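Local coordinates for protein probable acetyltransferases (Chromobacterium violaceum, PDB 3PZJ) that probably transfers acetyl groups as a member of the GNAT acetyltransferase family, perhaps to N-terminal serine or alanine of a target protein, at residues Val39-Leu44 / Gly106-Arg111; His66-Pro71 / Arg191-His196; Leu84-Ala87 / Ala92-Val95; Ile120-Val125 / Leu143-Ala148; Trp158-Asp161 / Ser167-Ala170. All blocks are in the same frame, centred on the assembly; numbering follows the deposited sequence.

How the contacts relate
All five contacts draw on one mixed sheet, the core of the GNAT fold. Contacts 1 and 3 have centres about 8 Å apart and mesh through backbone bonds: the strand of 92-95 runs between the two strands of contact 1. Contact 4 adjoins contact 1 through Tyr110 OH, 2.7 Å from Leu144 O. On the other flank, contact 5 meets contact 4 where Trp158 CH2 lies 4.0 Å from Val125 CG2, and meets contact 2 through strand pairing, His196 N to Cys160 O at 2.9 Å. An ethanediol, probably from the crystallisation liquor, lies between contacts 2 and 4, perhaps near the cofactor site, whereas the sodium ion belongs to contact 3.

Contact 1: Val39-Leu44 / Gly106-Arg111; sequences VSLQPL and GFLGYR
Leu44 reaches Phe107, and Leu41 reaches Leu108, across an intervening strand of the GNAT sheet: strand 92-98 is the backbone neighbour of both 39-43 and 106-114, so only side chains bridge the gap. The chain of Leu44 leaves CA toward the other segment. Its CB and CG stay more than 5 Å from Phe107, and the branch then divides: CD2 turns aside, while CD1 goes forward to lie 4.1 Å from Phe107 CB. Leu44 CD1 also comes obliquely to the ring, 4.4 Å from Phe107 CG. Phe107 has its CG between the backbone N and the carbonyl carbon (chi1 67°), which swings the ring over to Leu53 and Phe57 of helix 46-58. Leu53 also touches Leu44, so this pair is roofed by that helix. The second pair occupies the opposite face of the sheet, beneath helix 135-150, where Leu41 packs on Leu143 and Leu108 on Leu144. No hydrogen bond joins the two segments. Within 39-44, Gln42 NE2 donates to Ser40 OG at 2.8 Å, the hydroxyl sitting 33° out of the amide plane. In the second pair the methyls Leu41 CD1 and Leu108 CD2 barely meet, 4.5 Å apart.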
# COMPACT_ATOMS: atom_id res chain seq x y z
N VAL A 39 -20.23 -5.49 -22.44
CA VAL A 39 -20.39 -4.81 -21.15
C VAL A 39 -20.03 -3.38 -21.32
O VAL A 39 -19.21 -3.00 -22.18
CB VAL A 39 -19.40 -5.42 -20.11
CG1 VAL A 39 -19.15 -4.45 -19.01
CG2 VAL A 39 -19.93 -6.75 -19.60
N SER A 40 -20.62 -2.57 -20.47
CA SER A 40 -20.14 -1.23 -20.25
C SER A 40 -19.99 -1.05 -18.73
O SER A 40 -20.83 -1.54 -17.93
CB SER A 40 -21.13 -0.22 -20.85
OG SER A 40 -21.83 0.44 -19.82
N LEU A 41 -18.95 -0.34 -18.36
CA LEU A 41 -18.66 0.03 -16.96
C LEU A 41 -19.02 1.51 -16.78
O LEU A 41 -18.43 2.40 -17.46
CB LEU A 41 -17.18 -0.14 -16.71
CG LEU A 41 -16.67 -1.50 -16.27
CD1 LEU A 41 -17.64 -2.68 -16.39
CD2 LEU A 41 -15.28 -1.82 -16.77
N GLN A 42 -20.04 1.76 -15.98
CA GLN A 42 -20.51 3.09 -15.80
C GLN A 42 -19.96 3.63 -14.51
O GLN A 42 -20.07 2.97 -13.48
CB GLN A 42 -22.05 3.15 -15.74
CG GLN A 42 -22.75 2.57 -16.94
CD GLN A 42 -22.81 3.48 -18.15
OE1 GLN A 42 -22.68 4.71 -18.03
NE2 GLN A 42 -23.04 2.88 -19.35
N PRO A 43 -19.48 4.86 -14.53
CA PRO A 43 -19.04 5.46 -13.30
C PRO A 43 -20.08 5.41 -12.23
O PRO A 43 -21.23 5.83 -12.46
CB PRO A 43 -18.71 6.88 -13.70
CG PRO A 43 -18.41 6.79 -15.21
CD PRO A 43 -19.26 5.73 -15.71
N LEU A 44 -19.69 4.98 -11.04
CA LEU A 44 -20.68 4.67 -10.08
C LEU A 44 -21.17 6.01 -9.53
O LEU A 44 -20.41 6.93 -9.28
CB LEU A 44 -20.13 3.71 -8.98
CG LEU A 44 -21.20 3.19 -8.02
CD1 LEU A 44 -20.96 1.72 -7.60
CD2 LEU A 44 -21.14 4.09 -6.90
N GLY A 106 -23.43 -5.69 -11.06
CA GLY A 106 -22.49 -5.71 -9.90
C GLY A 106 -21.61 -4.50 -10.03
O GLY A 106 -21.89 -3.62 -10.87
N PHE A 107 -20.54 -4.46 -9.25
CA PHE A 107 -19.60 -3.38 -9.32
C PHE A 107 -18.18 -3.81 -9.07
O PHE A 107 -17.95 -4.88 -8.64
CB PHE A 107 -19.98 -2.21 -8.43
CG PHE A 107 -19.93 -2.49 -6.96
CD1 PHE A 107 -18.89 -2.05 -6.21
CD2 PHE A 107 -20.94 -3.16 -6.33
CE1 PHE A 107 -18.86 -2.28 -4.90
CE2 PHE A 107 -20.90 -3.39 -5.02
CZ PHE A 107 -19.87 -2.96 -4.31
N LEU A 108 -17.26 -2.92 -9.42
CA LEU A 108 -15.83 -3.08 -9.24
C LEU A 108 -15.10 -1.79 -9.58
O LEU A 108 -15.68 -0.89 -10.02
CB LEU A 108 -15.29 -4.23 -10.07
CG LEU A 108 -14.93 -3.97 -11.49
CD1 LEU A 108 -14.05 -5.06 -12.04
CD2 LEU A 108 -16.10 -3.75 -12.31
N GLY A 109 -13.82 -1.71 -9.29
CA GLY A 109 -13.08 -0.52 -9.62
C GLY A 109 -11.61 -0.55 -9.29
O GLY A 109 -11.06 -1.59 -9.20
N TYR A 110 -11.02 0.63 -9.13
CA TYR A 110 -9.64 0.78 -8.78
C TYR A 110 -9.56 1.28 -7.34
O TYR A 110 -10.42 2.06 -6.85
CB TYR A 110 -9.02 1.82 -9.70
CG TYR A 110 -9.07 1.52 -11.20
CD1 TYR A 110 -8.45 0.41 -11.73
CD2 TYR A 110 -9.69 2.41 -12.10
CE1 TYR A 110 -8.41 0.20 -13.11
CE2 TYR A 110 -9.68 2.17 -13.49
CZ TYR A 110 -9.06 1.06 -13.95
OH TYR A 110 -9.01 0.88 -15.29
N ARG A 111 -8.51 0.85 -6.65
CA ARG A 111 -8.17 1.49 -5.41
C ARG A 111 -6.69 1.59 -5.29
O ARG A 111 -5.91 1.07 -6.13
CB ARG A 111 -8.73 0.73 -4.22
CG ARG A 111 -8.16 -0.72 -4.16
CD ARG A 111 -8.94 -1.59 -3.09
NE ARG A 111 -8.91 -0.95 -1.79
CZ ARG A 111 -7.95 -1.09 -0.85
NH1 ARG A 111 -6.90 -1.90 -1.02
NH2 ARG A 111 -8.03 -0.41 0.30

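Contact 2: His66-Pro71 / Arg191-His196; sequences HLPYGP and RNRDTH. With EDO (1,2-ethanediol), chain D.
His66 and Arg193 are joined by a water that ties the loop ahead of helix 75-87 to strand 191-201 of the GNAT sheet. His66 O accepts a hydrogen bond from this water at 2.7 Å, and the water in turn accepts from Arg193 NH2 at 2.9 Å, in the plane of the guanidinium. Leu67 turns its side chain away from the strand and contributes its carbonyl to Lys189. Pro68 follows, bringing its CD to the guanidinium edge, 4.2 Å from Arg193 NH2. Tyr69 points its ring elsewhere; its hydroxyl hydrogen-bonds Asn126 ND2 and adjoins an ethanediol oxygen at a spacing too short to be trusted. The segment closes with a cis peptide between Gly70 and Pro71. On the strand, Arg193 reaches the loop because its chain is extended from CG to NE, with CG anti to the backbone N (chi1 164°). Thr195 helps to hold the head group, its OG1 accepting from Arg193 NE at 3.0 Å with an N-H...O angle of 162°. Earlier on the strand, Asn192 OD1 accepts from Arg154 of the second subunit, while Asn192 ND2 meets Asp194 OD1 at 2.9 Å from above the carboxylate plane.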
# COMPACT_ATOMS: atom_id res chain seq x y z
N HIS A 66 -15.56 -13.24 2.68
CA HIS A 66 -14.09 -12.97 2.68
C HIS A 66 -13.74 -11.50 2.38
O HIS A 66 -12.55 -11.14 2.05
CB HIS A 66 -13.43 -13.84 1.62
CG HIS A 66 -13.74 -15.30 1.75
ND1 HIS A 66 -13.27 -16.07 2.80
CD2 HIS A 66 -14.42 -16.14 0.94
CE1 HIS A 66 -13.69 -17.32 2.64
NE2 HIS A 66 -14.39 -17.38 1.52
N LEU A 67 -14.71 -10.62 2.52
CA LEU A 67 -14.51 -9.20 2.22
C LEU A 67 -14.47 -8.38 3.47
O LEU A 67 -15.12 -8.75 4.47
CB LEU A 67 -15.66 -8.74 1.37
CG LEU A 67 -15.52 -8.87 -0.14
CD1 LEU A 67 -14.52 -9.90 -0.66
CD2 LEU A 67 -16.87 -9.02 -0.80
N PRO A 68 -13.81 -7.19 3.43
CA PRO A 68 -13.73 -6.42 4.66
C PRO A 68 -14.94 -5.56 4.99
O PRO A 68 -14.87 -4.72 5.86
CB PRO A 68 -12.43 -5.59 4.49
CG PRO A 68 -12.14 -5.62 3.08
CD PRO A 68 -12.96 -6.65 2.37
N TYR A 69 -16.06 -5.77 4.29
CA TYR A 69 -17.26 -5.01 4.51
C TYR A 69 -18.43 -5.91 4.24
O TYR A 69 -18.30 -6.98 3.67
CB TYR A 69 -17.35 -3.82 3.55
CG TYR A 69 -16.89 -4.12 2.15
CD1 TYR A 69 -17.75 -4.57 1.16
CD2 TYR A 69 -15.56 -3.91 1.80
CE1 TYR A 69 -17.26 -4.90 -0.11
CE2 TYR A 69 -15.08 -4.20 0.53
CZ TYR A 69 -15.94 -4.66 -0.42
OH TYR A 69 -15.42 -4.94 -1.66
N GLY A 70 -19.60 -5.40 4.55
CA GLY A 70 -20.81 -6.17 4.41
C GLY A 70 -20.97 -7.23 5.52
O GLY A 70 -20.06 -7.54 6.28
N PRO A 71 -22.16 -7.76 5.65
CA PRO A 71 -23.38 -7.33 4.98
C PRO A 71 -23.87 -6.00 5.52
O PRO A 71 -23.34 -5.48 6.50
CB PRO A 71 -24.35 -8.49 5.26
CG PRO A 71 -23.78 -9.21 6.46
CD PRO A 71 -22.34 -8.94 6.54
N ARG A 191 -11.34 -11.71 12.89
CA ARG A 191 -10.37 -12.75 12.64
C ARG A 191 -9.18 -12.22 11.81
O ARG A 191 -9.26 -11.18 11.21
CB ARG A 191 -11.03 -14.03 12.07
CG ARG A 191 -11.61 -14.01 10.68
CD ARG A 191 -12.31 -15.37 10.37
NE ARG A 191 -11.35 -16.50 10.28
CZ ARG A 191 -11.66 -17.78 10.07
NH1 ARG A 191 -12.93 -18.18 9.92
NH2 ARG A 191 -10.70 -18.70 10.02
N ASN A 192 -8.08 -12.96 11.89
CA ASN A 192 -6.91 -12.69 11.11
C ASN A 192 -7.21 -12.73 9.61
O ASN A 192 -8.01 -13.54 9.11
CB ASN A 192 -5.84 -13.73 11.42
CG ASN A 192 -4.61 -13.47 10.63
OD1 ASN A 192 -3.89 -12.55 10.97
ND2 ASN A 192 -4.33 -14.28 9.59
N ARG A 193 -6.53 -11.86 8.88
CA ARG A 193 -6.47 -11.92 7.43
C ARG A 193 -5.03 -11.84 6.98
O ARG A 193 -4.35 -10.96 7.36
CB ARG A 193 -7.21 -10.78 6.77
CG ARG A 193 -6.84 -10.64 5.33
CD ARG A 193 -7.89 -9.96 4.49
NE ARG A 193 -7.32 -9.41 3.28
CZ ARG A 193 -7.97 -8.81 2.30
NH1 ARG A 193 -7.29 -8.37 1.29
NH2 ARG A 193 -9.25 -8.62 2.32
N ASP A 194 -4.61 -12.81 6.19
CA ASP A 194 -3.39 -12.75 5.44
C ASP A 194 -3.82 -12.42 4.04
O ASP A 194 -4.78 -13.01 3.48
CB ASP A 194 -2.69 -14.14 5.35
CG ASP A 194 -2.32 -14.75 6.72
OD1 ASP A 194 -2.10 -14.08 7.72
OD2 ASP A 194 -2.22 -15.94 6.75
N THR A 195 -3.10 -11.53 3.40
CA THR A 195 -3.45 -11.09 2.08
C THR A 195 -2.55 -11.63 0.99
O THR A 195 -1.41 -11.40 1.02
CB THR A 195 -3.37 -9.58 2.01
OG1 THR A 195 -4.36 -9.02 2.85
CG2 THR A 195 -3.58 -9.12 0.58
N HIS A 196 -3.12 -12.29 0.00
CA HIS A 196 -2.36 -12.65 -1.18
C HIS A 196 -2.27 -11.44 -2.12
O HIS A 196 -3.32 -10.76 -2.37
CB HIS A 196 -3.07 -13.77 -1.98
CG HIS A 196 -3.10 -15.12 -1.32
ND1 HIS A 196 -2.13 -15.61 -0.48
CD2 HIS A 196 -4.00 -16.14 -1.48
CE1 HIS A 196 -2.43 -16.86 -0.13
NE2 HIS A 196 -3.57 -17.19 -0.71
C1 EDO D . -12.32 -5.08 -1.81
O1 EDO D . -13.39 -5.97 -2.06
C2 EDO D . -11.09 -5.60 -2.51
O2 EDO D . -10.42 -4.46 -2.98
O HOH W 1 -11.34 -9.74 3.96

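Contact 3: Leu84-Ala87 / Ala92-Val95; sequences LTVA and ALYV. With NA (sodium ion), chain C.
Val86 rests on Leu93 through a single methyl. Val86 CG2 lies 3.6 Å from Leu93 CD1 and 3.8 Å from Leu93 CG, with Leu93 CB also nearby, so that this methyl sits against one flank of the leucine, the two side chains crossing at a slant. The choice of branch follows from the valine torsion: CG1 is anti to the backbone N (chi1 169°), which leaves CG2 as the methyl presented to the strand. Thr85 adds a lighter touch, its CG2 4.3 Å from the same Leu93 CD1, while its hydroxyl is engaged within the helix by Trp81 O. Both Thr85 and Leu93 also pack on His124 of strand 119-127. In the next shell is the sodium ion. Val86 O binds it at 2.2 Å, and the carbonyls of Gln88 and Thr91 together with two waters complete five ligands; the water oxygens stand 2.4 and 2.3 Å from the sodium. A cation near the C-terminal end of a helix, where backbone carbonyls point outward, would be favoured electrostatically. The ion thus clasps the short connection from Val86 to Thr91, and the apolar contact closes beside it. This is the junction of helix 75-87 with strand 92-98, where the chain re-enters the GNAT sheet.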
# COMPACT_ATOMS: atom_id res chain seq x y z
N LEU A 84 -18.72 6.92 1.06
CA LEU A 84 -17.42 7.10 1.73
C LEU A 84 -16.28 6.35 1.00
O LEU A 84 -15.11 6.81 0.99
CB LEU A 84 -17.48 6.64 3.19
CG LEU A 84 -18.46 7.37 4.11
CD1 LEU A 84 -18.56 6.77 5.51
CD2 LEU A 84 -18.06 8.85 4.16
N THR A 85 -16.57 5.21 0.38
CA THR A 85 -15.50 4.52 -0.38
C THR A 85 -15.06 5.35 -1.64
O THR A 85 -13.87 5.58 -1.89
CB THR A 85 -15.95 3.11 -0.81
OG1 THR A 85 -16.26 2.34 0.35
CG2 THR A 85 -14.91 2.39 -1.61
N VAL A 86 -16.04 5.80 -2.42
CA VAL A 86 -15.78 6.58 -3.62
C VAL A 86 -15.28 7.99 -3.34
O VAL A 86 -14.56 8.60 -4.16
CB VAL A 86 -17.08 6.62 -4.47
CG1 VAL A 86 -16.95 7.61 -5.58
CG2 VAL A 86 -17.30 5.21 -5.04
N ALA A 87 -15.59 8.52 -2.17
CA ALA A 87 -15.00 9.80 -1.78
C ALA A 87 -13.51 9.81 -1.69
O ALA A 87 -12.87 10.88 -1.84
CB ALA A 87 -15.62 10.33 -0.40
N ALA A 92 -11.91 4.63 -7.42
CA ALA A 92 -12.97 4.93 -8.40
C ALA A 92 -13.71 3.65 -8.67
O ALA A 92 -13.07 2.63 -8.90
CB ALA A 92 -12.37 5.47 -9.71
N LEU A 93 -15.03 3.69 -8.62
CA LEU A 93 -15.82 2.48 -8.83
C LEU A 93 -16.74 2.63 -10.03
O LEU A 93 -17.06 3.77 -10.42
CB LEU A 93 -16.70 2.18 -7.64
CG LEU A 93 -16.02 1.84 -6.29
CD1 LEU A 93 -17.13 1.65 -5.21
CD2 LEU A 93 -15.14 0.62 -6.41
N TYR A 94 -17.09 1.50 -10.60
CA TYR A 94 -17.91 1.41 -11.82
C TYR A 94 -18.93 0.32 -11.61
O TYR A 94 -18.68 -0.67 -10.91
CB TYR A 94 -17.06 1.05 -13.02
CG TYR A 94 -15.97 2.08 -13.27
CD1 TYR A 94 -16.16 3.14 -14.18
CD2 TYR A 94 -14.78 2.03 -12.58
CE1 TYR A 94 -15.15 4.08 -14.39
CE2 TYR A 94 -13.77 2.96 -12.79
CZ TYR A 94 -14.00 4.02 -13.63
OH TYR A 94 -13.06 4.97 -13.84
N VAL A 95 -20.10 0.53 -12.22
CA VAL A 95 -21.17 -0.41 -12.24
C VAL A 95 -21.12 -1.24 -13.58
O VAL A 95 -20.96 -0.71 -14.68
CB VAL A 95 -22.52 0.30 -12.12
CG1 VAL A 95 -23.60 -0.73 -12.23
CG2 VAL A 95 -22.61 1.02 -10.76
NA NA C . -12.83 8.59 -5.50
O HOH W 2 -14.06 8.68 -7.59
O HOH W 3 -12.32 10.82 -5.94

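Contact 4: Ile120-Val125 / Leu143-Ala148; sequences IEIGHV and LLLKTA. With EDO (1,2-ethanediol), chain D.
Ile122 supplies the main bump of this interface, its CD1 lodging between the CB of Leu144 and the branched end of Leu145 on helix 135-150. One wall is Leu144, whose CB lies 3.9 Å from Ile122 CD1; the other is Leu145, whose CD2 lies 3.6 Å from Ile122 CD1. The isoleucine crosses Leu145 at about a right angle and Leu144 more obliquely, so the terminal methyl fits into the angle between them. With CG1 anti to its carbonyl carbon (chi1 -76°), Ile122 thrusts this longer branch out toward the helix. Two residues earlier on the strand the fit is shallower: the helix offers only the small Ala148, and Ile120 fills the spot, its CG2 4.1 Å from Ala148 CB. The segment axes approach to 9.9 Å and run nearly antiparallel, at 157°, as they do in the first half of the beta-alpha-beta crossover formed by strand 119-127, helix 135-150 and strand 155-161. Glu121 forms a salt bridge with Arg111; further along, His124 N donates to ethanediol O2 at 3.0 Å. Gly123, lacking a side chain, lets ethanediol O2 come to 3.3 Å from its CA. His124 adopts a positive phi (49°), a local irregularity in the strand consistent with the beta bulge of GNAT enzymes. The side chains that meet across these two segments are all apolar and share no hydrogen bond, which suggests that between them the fit rests on shape and apolar contact.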
# COMPACT_ATOMS: atom_id res chain seq x y z
N ILE A 120 -1.57 0.72 -9.47
CA ILE A 120 -3.01 0.72 -9.18
C ILE A 120 -3.42 -0.69 -8.74
O ILE A 120 -2.65 -1.63 -8.99
CB ILE A 120 -3.81 1.19 -10.42
CG1 ILE A 120 -5.21 1.64 -10.05
CG2 ILE A 120 -3.70 0.20 -11.61
CD1 ILE A 120 -5.85 2.70 -11.13
N GLU A 121 -4.61 -0.80 -8.13
CA GLU A 121 -5.14 -2.08 -7.67
C GLU A 121 -6.57 -2.21 -8.21
O GLU A 121 -7.30 -1.23 -8.11
CB GLU A 121 -5.13 -2.08 -6.19
CG GLU A 121 -5.67 -3.37 -5.54
CD GLU A 121 -5.70 -3.29 -4.02
OE1 GLU A 121 -4.96 -2.52 -3.38
OE2 GLU A 121 -6.57 -3.97 -3.48
N ILE A 122 -6.91 -3.33 -8.88
CA ILE A 122 -8.31 -3.64 -9.20
C ILE A 122 -8.88 -4.31 -7.97
O ILE A 122 -8.33 -5.28 -7.50
CB ILE A 122 -8.43 -4.51 -10.47
CG1 ILE A 122 -8.18 -3.64 -11.69
CG2 ILE A 122 -9.78 -5.14 -10.62
CD1 ILE A 122 -7.81 -4.37 -12.95
N GLY A 123 -9.95 -3.74 -7.44
CA GLY A 123 -10.62 -4.26 -6.30
C GLY A 123 -12.07 -3.91 -6.23
O GLY A 123 -12.67 -3.54 -7.23
N HIS A 124 -12.62 -4.15 -5.05
CA HIS A 124 -14.00 -4.07 -4.77
C HIS A 124 -14.80 -4.83 -5.81
O HIS A 124 -15.87 -4.39 -6.26
CB HIS A 124 -14.42 -2.58 -4.73
CG HIS A 124 -13.92 -1.85 -3.53
ND1 HIS A 124 -13.08 -0.78 -3.64
CD2 HIS A 124 -14.16 -2.01 -2.20
CE1 HIS A 124 -12.76 -0.34 -2.43
NE2 HIS A 124 -13.39 -1.08 -1.53
N VAL A 125 -14.34 -6.06 -6.11
CA VAL A 125 -15.00 -6.86 -7.10
C VAL A 125 -16.17 -7.55 -6.47
O VAL A 125 -16.01 -8.45 -5.59
CB VAL A 125 -14.07 -7.91 -7.72
CG1 VAL A 125 -14.81 -8.87 -8.74
CG2 VAL A 125 -12.79 -7.28 -8.28
N LEU A 143 -11.63 -5.00 -19.19
CA LEU A 143 -11.79 -3.54 -19.49
C LEU A 143 -11.07 -2.60 -18.47
O LEU A 143 -10.47 -1.59 -18.89
CB LEU A 143 -13.23 -3.16 -19.60
CG LEU A 143 -13.97 -3.64 -20.80
CD1 LEU A 143 -15.54 -3.43 -20.64
CD2 LEU A 143 -13.43 -2.92 -22.06
N LEU A 144 -11.01 -3.00 -17.18
CA LEU A 144 -10.24 -2.21 -16.24
C LEU A 144 -8.78 -2.41 -16.44
O LEU A 144 -8.03 -1.44 -16.29
CB LEU A 144 -10.63 -2.45 -14.79
CG LEU A 144 -12.00 -1.96 -14.32
CD1 LEU A 144 -12.08 -2.09 -12.83
CD2 LEU A 144 -12.36 -0.51 -14.75
N LEU A 145 -8.33 -3.61 -16.82
CA LEU A 145 -6.89 -3.77 -17.11
C LEU A 145 -6.50 -2.91 -18.34
O LEU A 145 -5.54 -2.10 -18.28
CB LEU A 145 -6.59 -5.25 -17.32
CG LEU A 145 -6.62 -6.09 -16.03
CD1 LEU A 145 -6.67 -7.58 -16.41
CD2 LEU A 145 -5.36 -5.75 -15.20
N LYS A 146 -7.27 -3.09 -19.42
CA LYS A 146 -7.00 -2.37 -20.66
C LYS A 146 -6.91 -0.90 -20.35
O LYS A 146 -5.96 -0.23 -20.76
CB LYS A 146 -8.11 -2.62 -21.66
CG LYS A 146 -7.90 -1.96 -23.05
CD LYS A 146 -9.22 -2.10 -23.81
CE LYS A 146 -9.06 -1.80 -25.31
NZ LYS A 146 -10.03 -2.68 -26.05
N THR A 147 -7.89 -0.41 -19.58
CA THR A 147 -7.99 0.99 -19.31
C THR A 147 -6.81 1.51 -18.50
O THR A 147 -6.31 2.62 -18.75
CB THR A 147 -9.34 1.34 -18.62
OG1 THR A 147 -10.46 1.02 -19.49
CG2 THR A 147 -9.38 2.81 -18.31
N ALA A 148 -6.40 0.74 -17.51
CA ALA A 148 -5.29 1.14 -16.67
C ALA A 148 -3.99 1.22 -17.48
O ALA A 148 -3.19 2.22 -17.36
CB ALA A 148 -5.14 0.17 -15.44
C1 EDO D . -12.32 -5.08 -1.81
O1 EDO D . -13.39 -5.97 -2.06
C2 EDO D . -11.09 -5.60 -2.51
O2 EDO D . -10.42 -4.46 -2.98

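Contact 5: Trp158-Asp161 / Ser167-Ala170; sequences WRCD and SAAA
The indole of Trp158 is gripped at its edge by Ser167. Trp158 NE1 donates to Ser167 OG at 2.8 Å, the hydroxyl oxygen lying close to the ring plane (12° out of it) and the N-H...O angle being 153°. Further round the six-membered ring, Ala170 CB approaches obliquely and comes to 4.2 Å from Trp158 CZ2. Elsewhere the indole meets the Phe176 ring, their planes inclined at about 55°. Trp158 points toward the helix with CG anti to the backbone N, and Ser167 extends its OG likewise, so the two polar ends converge. Ser167 OG also lies 3.3 Å from Cys160 CB. From there the sulfur turns to Ala168, Cys160 SG lying 4.1 Å from Ala168 CB. The indole's bond to the serine helps to set the turn of the buried ring, and small helix residues let the strand come near. Arg159, between the two inward residues, points the other way and pairs with Glu157. Helix 165-174 follows strand 155-161 directly, Asn164 in the connection accepting from Ser167 N, and packs back across one side of it; Ala168 goes on to touch Phe198 of strand 191-201, the next strand in the sheet.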
# COMPACT_ATOMS: atom_id res chain seq x y z
N TRP A 158 -3.98 -7.28 -7.83
CA TRP A 158 -5.17 -7.93 -7.38
C TRP A 158 -4.81 -8.50 -6.02
O TRP A 158 -3.83 -9.16 -5.89
CB TRP A 158 -5.61 -9.03 -8.34
CG TRP A 158 -6.86 -9.80 -7.99
CD1 TRP A 158 -7.04 -10.65 -6.95
CD2 TRP A 158 -8.08 -9.82 -8.72
NE1 TRP A 158 -8.29 -11.18 -6.98
CE2 TRP A 158 -8.95 -10.68 -8.06
CE3 TRP A 158 -8.51 -9.19 -9.87
CZ2 TRP A 158 -10.22 -10.93 -8.52
CZ3 TRP A 158 -9.77 -9.43 -10.30
CH2 TRP A 158 -10.61 -10.30 -9.64
N ARG A 159 -5.62 -8.19 -5.03
CA ARG A 159 -5.39 -8.66 -3.65
C ARG A 159 -6.63 -9.40 -3.09
O ARG A 159 -7.77 -9.07 -3.40
CB ARG A 159 -5.12 -7.52 -2.69
CG ARG A 159 -3.85 -6.82 -2.92
CD ARG A 159 -3.54 -5.73 -1.87
NE ARG A 159 -2.26 -5.14 -2.21
CZ ARG A 159 -1.36 -4.72 -1.33
NH1 ARG A 159 -0.25 -4.15 -1.75
NH2 ARG A 159 -1.64 -4.80 -0.06
N CYS A 160 -6.39 -10.41 -2.26
CA CYS A 160 -7.51 -11.12 -1.59
C CYS A 160 -7.12 -11.76 -0.29
O CYS A 160 -5.98 -11.94 0.05
CB CYS A 160 -8.15 -12.15 -2.53
SG CYS A 160 -7.14 -13.54 -2.91
N ASP A 161 -8.13 -12.02 0.52
CA ASP A 161 -7.94 -12.79 1.75
C ASP A 161 -7.46 -14.13 1.33
O ASP A 161 -7.95 -14.72 0.38
CB ASP A 161 -9.25 -12.82 2.56
CG ASP A 161 -9.10 -13.48 3.93
OD1 ASP A 161 -8.63 -14.65 4.01
OD2 ASP A 161 -9.53 -12.81 4.92
N SER A 167 -11.33 -16.00 -5.38
CA SER A 167 -10.66 -14.79 -5.84
C SER A 167 -9.23 -15.06 -6.30
O SER A 167 -8.83 -14.53 -7.34
CB SER A 167 -10.78 -13.66 -4.81
OG SER A 167 -10.05 -12.51 -5.19
N ALA A 168 -8.48 -15.85 -5.55
CA ALA A 168 -7.15 -16.26 -5.94
C ALA A 168 -7.14 -16.98 -7.30
O ALA A 168 -6.30 -16.72 -8.15
CB ALA A 168 -6.53 -17.13 -4.86
N ALA A 169 -8.15 -17.78 -7.56
CA ALA A 169 -8.17 -18.60 -8.77
C ALA A 169 -8.59 -17.70 -9.92
O ALA A 169 -8.05 -17.80 -11.04
CB ALA A 169 -9.15 -19.80 -8.61
N ALA A 170 -9.48 -16.76 -9.63
CA ALA A 170 -9.82 -15.74 -10.60
C ALA A 170 -8.60 -14.91 -11.02
O ALA A 170 -8.39 -14.68 -12.18
CB ALA A 170 -10.97 -14.75 -10.05